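PDB 3BYQ: uncharacterized protein DUF1185 from Bordetella bronchiseptica RB50, which is of unknown function but adopts a variant of the Bacillus chorismate mutase fold and probably has a role in amino-acid metabolism. Local coordinates for residues L64-V69 and A165-G169; I77-A83 and V132-I137. All blocks are in the same frame, centred on the assembly; numbering follows the deposited sequence.

Both interactions are buried and meet on one mixed sheet, their centres about 10 Å apart. Interaction 1 lays helix 51-72 on a face of strand 161-169; interaction 2 pairs strand 79-86 with strand 130-136, edge to edge in the sheet. Strands 161-169 and 79-86 are themselves neighbours, so G169 O lies 2.8 Å from E78 N, a probable hydrogen bond that joins the two contacts directly. The chain between the two segments of interaction 1 contains both segments of interaction 2. Their chemistry differs accordingly: apolar side-chain packing carries the helix-strand contact, whereas backbone hydrogen bonds, a serine hydroxyl and a CH-pi contact carry the strand pair.

Interaction 1. Residues L64-V69 and A165-G169; sequences LATELV and ALVMG
L64 meets the strand through its CB, which lies 3.9 Å from CD1 of L166. One residue on, A65 takes up the same methyl: L166 CD1 is 3.6 Å from the A65 backbone N and almost as close to A65 CB, so this leucine tip sits against the first turn of the segment. A65 also receives the far end of selenomethionine M168, whose CE comes within 3.5 Å of A65 O. That carbonyl already accepts the intrahelical bond from V69 N, and the selenomethionine methyl adds an apolar neighbour.

The geometry is that of a helix packed on a beta-sheet face: the axes of 64-69 and 165-169 approach to 8.5 Å, and helix and strand run nearly the same way, 26° apart. L166 and M168 point toward the helix, while A165 and V167 point away from it. Strand 29-39 extends the platform, with S34 and A32 also touching the helix; M106 of helix 98-109 packs on both L166 and M168, and W98 on L166.

L68 then reaches down to the strand backbone. Its CD1 lies 3.4 Å from L166 O and 3.7 Å from L166 CB, while its CB rests 3.8 Å from M168 SE. With CG beside its own backbone N (chi1 -63°) and an extended chain beyond, M168 projects its SE and CE between L68 and A65. V69 is modelled in two conformers; in the one described here its CG2 lies as close to SE as L68 CB does, so its share of the selenium contact is tentative.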
# COMPACT_ATOMS: atom_id res chain seq x y z
N LEU B 64 14.75 20.44 14.11
CA LEU B 64 14.98 19.32 13.17
C LEU B 64 16.23 19.54 12.34
O LEU B 64 17.01 18.62 12.09
CB LEU B 64 13.76 19.11 12.26
CG LEU B 64 12.43 18.83 12.99
CD1 LEU B 64 11.30 18.50 11.98
CD2 LEU B 64 12.52 17.77 14.02
N ALA B 65 16.43 20.79 11.92
CA ALA B 65 17.60 21.10 11.09
C ALA B 65 18.86 20.90 11.90
O ALA B 65 19.84 20.38 11.42
CB ALA B 65 17.52 22.56 10.51
N THR B 66 18.82 21.33 13.15
CA THR B 66 19.98 21.16 14.06
C THR B 66 20.32 19.70 14.26
O THR B 66 21.48 19.30 14.24
CB THR B 66 19.75 21.88 15.41
OG1 THR B 66 19.53 23.28 15.14
CG2 THR B 66 20.94 21.73 16.32
N GLU B 67 19.29 18.89 14.39
CA GLU B 67 19.50 17.46 14.57
C GLU B 67 20.19 16.84 13.37
O GLU B 67 21.06 15.98 13.50
CB GLU B 67 18.17 16.74 14.79
CG GLU B 67 18.33 15.28 15.00
CD GLU B 67 17.00 14.56 15.25
OE1 GLU B 67 15.95 15.00 14.71
OE2 GLU B 67 17.04 13.54 15.97
N LEU B 68 19.79 17.29 12.19
CA LEU B 68 20.35 16.77 10.94
C LEU B 68 21.82 17.15 10.80
O LEU B 68 22.67 16.32 10.46
CB LEU B 68 19.54 17.21 9.74
CG LEU B 68 18.19 16.50 9.50
CD1 LEU B 68 17.34 17.23 8.41
CD2 LEU B 68 18.44 15.02 9.13
N VAL B 69 22.15 18.40 11.12
CA VAL B 69 23.56 18.84 11.05
C VAL B 69 24.38 18.06 12.06
O VAL B 69 25.49 17.60 11.75
CB VAL B 69 23.72 20.36 11.22
CG1 VAL B 69 25.17 20.74 11.52
CG2 VAL B 69 23.23 21.03 9.97
N ALA B 165 8.80 17.43 8.16
CA ALA B 165 10.11 16.84 7.93
C ALA B 165 11.10 17.71 7.20
O ALA B 165 10.71 18.55 6.35
CB ALA B 165 9.92 15.52 7.11
N LEU B 166 12.37 17.49 7.54
CA LEU B 166 13.47 18.11 6.80
C LEU B 166 14.37 16.99 6.36
O LEU B 166 14.48 15.94 7.03
CB LEU B 166 14.25 19.08 7.67
CG LEU B 166 13.49 20.33 8.14
CD1 LEU B 166 14.37 21.19 9.03
CD2 LEU B 166 12.99 21.11 6.96
N VAL B 167 15.05 17.22 5.25
CA VAL B 167 16.00 16.29 4.69
C VAL B 167 17.31 17.00 4.38
O VAL B 167 17.32 18.10 3.88
CB VAL B 167 15.47 15.65 3.39
CG1 VAL B 167 16.53 14.71 2.74
CG2 VAL B 167 14.16 14.91 3.65
N MSE B 168 18.42 16.33 4.72
CA MSE B 168 19.77 16.75 4.30
C MSE B 168 20.54 15.54 3.80
O MSE B 168 20.30 14.41 4.25
CB MSE B 168 20.58 17.42 5.38
CG MSE B 168 19.98 18.75 5.88
SE MSE B 168 21.17 19.49 7.21
CE MSE B 168 19.96 20.81 7.93
N GLY B 169 21.47 15.81 2.92
CA GLY B 169 22.31 14.78 2.32
C GLY B 169 23.70 15.29 2.00
O GLY B 169 23.92 16.49 1.95

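Interaction 2. Residues I77-A83 and V132-I137; sequences IEVYSKA and VPVHYI
The Y80 ring carries I137 CG2 over the centre of one face, 3.4 Å from the centroid and 9° off the ring normal, a well-centred CH-pi contact. Y80 CG stands between its backbone N and carbonyl carbon (chi1 55°), which turns the ring up against I137, and the two side chains cross at about a right angle. At its far end, Y80 OH bonds to A115 O. The Y136 ring packs obliquely beside E78 O, CD1 being 3.2 Å away, and meets H145 and H138 edge-to-face. H135, on the Y80 side of the sheet, sends NE2 to M116 O of its own chain.

The strands themselves run antiparallel. Y80 and H135 form a hydrogen-bonded pair: Y80 N donates to H135 O at 3.2 Å, and the return bond from H135 N is weak. V79 and Y136 make the adjoining non-hydrogen-bonded pair. E78 and V79 both face G169 of strand 161-169, a classic beta bulge, and E78 O accepts I137 N at 3.0 Å from above its carbonyl plane. On the opposite side of the sheet from Y80, V79 CG2 meets V134 CG2 at 3.7 Å.

Farther along, S81 OG donates to P133 O at 2.6 Å, tilted 25° from the carbonyl plane, and has a weak second bond to P118 O. Packing is tight here, with S81 CB 3.5 Å from V132 CG1. P133 cannot donate from its own N; separately, a side-chain hydroxyl serves its buried carbonyl beyond the Y80-H135 pair.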
# COMPACT_ATOMS: atom_id res chain seq x y z
N ILE B 77 27.18 18.73 4.29
CA ILE B 77 25.88 18.94 3.67
C ILE B 77 25.95 19.52 2.27
O ILE B 77 26.48 20.60 2.05
CB ILE B 77 24.98 19.87 4.54
CG1 ILE B 77 24.98 19.45 6.03
CG2 ILE B 77 23.57 19.98 3.93
CD1 ILE B 77 24.58 18.03 6.35
N GLU B 78 25.36 18.79 1.33
CA GLU B 78 25.28 19.24 -0.04
C GLU B 78 23.90 19.29 -0.64
O GLU B 78 23.73 19.97 -1.60
CB GLU B 78 26.21 18.45 -0.95
CG GLU B 78 27.67 18.51 -0.54
CD GLU B 78 28.61 17.87 -1.56
OE1 GLU B 78 28.25 17.63 -2.73
OE2 GLU B 78 29.75 17.62 -1.16
N VAL B 79 22.92 18.57 -0.09
CA VAL B 79 21.55 18.59 -0.63
C VAL B 79 20.54 18.71 0.51
O VAL B 79 20.83 18.37 1.64
CB VAL B 79 21.23 17.32 -1.49
CG1 VAL B 79 22.17 17.22 -2.71
CG2 VAL B 79 21.27 16.03 -0.66
N TYR B 80 19.36 19.23 0.19
CA TYR B 80 18.28 19.31 1.19
C TYR B 80 16.90 19.32 0.55
O TYR B 80 16.75 19.40 -0.67
CB TYR B 80 18.48 20.49 2.21
CG TYR B 80 18.66 21.92 1.68
CD1 TYR B 80 18.28 22.31 0.38
CD2 TYR B 80 19.13 22.90 2.53
CE1 TYR B 80 18.46 23.68 -0.05
CE2 TYR B 80 19.25 24.24 2.13
CZ TYR B 80 18.93 24.62 0.85
OH TYR B 80 19.14 25.96 0.53
N SER B 81 15.91 19.21 1.43
CA SER B 81 14.52 19.25 1.11
C SER B 81 13.71 19.41 2.37
O SER B 81 14.21 19.33 3.49
CB SER B 81 14.06 18.00 0.37
OG SER B 81 12.76 18.18 -0.20
N LYS B 82 12.41 19.55 2.16
CA LYS B 82 11.47 19.71 3.27
C LYS B 82 10.17 19.11 2.84
O LYS B 82 9.84 19.09 1.66
CB LYS B 82 11.28 21.18 3.64
CG LYS B 82 10.67 22.06 2.54
CD LYS B 82 10.96 23.56 2.72
CE LYS B 82 10.51 24.33 1.50
NZ LYS B 82 10.86 25.76 1.48
N ALA B 83 9.40 18.62 3.80
CA ALA B 83 8.14 17.97 3.42
C ALA B 83 7.14 17.97 4.53
O ALA B 83 7.47 18.16 5.70
CB ALA B 83 8.42 16.54 2.94
N VAL B 132 10.62 12.24 -1.23
CA VAL B 132 10.99 13.66 -1.05
C VAL B 132 12.18 14.02 -1.91
O VAL B 132 13.25 13.43 -1.78
CB VAL B 132 11.31 13.98 0.45
CG1 VAL B 132 11.62 15.51 0.61
CG2 VAL B 132 10.13 13.56 1.33
N PRO B 133 12.01 14.98 -2.80
CA PRO B 133 13.11 15.24 -3.71
C PRO B 133 14.08 16.23 -3.12
O PRO B 133 13.68 17.15 -2.42
CB PRO B 133 12.41 15.89 -4.89
CG PRO B 133 11.27 16.60 -4.27
CD PRO B 133 10.79 15.72 -3.19
N VAL B 134 15.36 16.02 -3.42
CA VAL B 134 16.41 16.92 -2.96
C VAL B 134 17.22 17.49 -4.10
O VAL B 134 17.26 16.97 -5.23
CB VAL B 134 17.42 16.23 -1.97
CG1 VAL B 134 16.71 15.63 -0.79
CG2 VAL B 134 18.29 15.13 -2.67
N HIS B 135 17.82 18.64 -3.83
CA HIS B 135 18.77 19.21 -4.77
C HIS B 135 19.89 19.94 -4.06
O HIS B 135 19.89 20.06 -2.81
CB HIS B 135 18.11 19.99 -5.89
CG HIS B 135 17.43 21.25 -5.48
ND1 HIS B 135 16.15 21.55 -5.90
CD2 HIS B 135 17.87 22.34 -4.80
CE1 HIS B 135 15.82 22.76 -5.46
NE2 HIS B 135 16.84 23.26 -4.78
N TYR B 136 20.88 20.34 -4.86
CA TYR B 136 22.10 21.00 -4.32
C TYR B 136 21.79 22.31 -3.65
O TYR B 136 21.11 23.20 -4.19
CB TYR B 136 23.10 21.20 -5.45
CG TYR B 136 24.47 21.72 -5.09
CD1 TYR B 136 25.24 21.10 -4.13
CD2 TYR B 136 25.02 22.75 -5.81
CE1 TYR B 136 26.52 21.57 -3.86
CE2 TYR B 136 26.29 23.21 -5.56
CZ TYR B 136 27.04 22.61 -4.59
OH TYR B 136 28.31 23.06 -4.30
N ILE B 137 22.41 22.49 -2.48
CA ILE B 137 22.08 23.64 -1.62
C ILE B 137 22.58 24.98 -2.15
O ILE B 137 22.07 26.03 -1.73
CB ILE B 137 22.55 23.45 -0.15
CG1 ILE B 137 24.05 23.49 0.02
CG2 ILE B 137 21.91 22.13 0.47
CD1 ILE B 137 24.43 23.51 1.51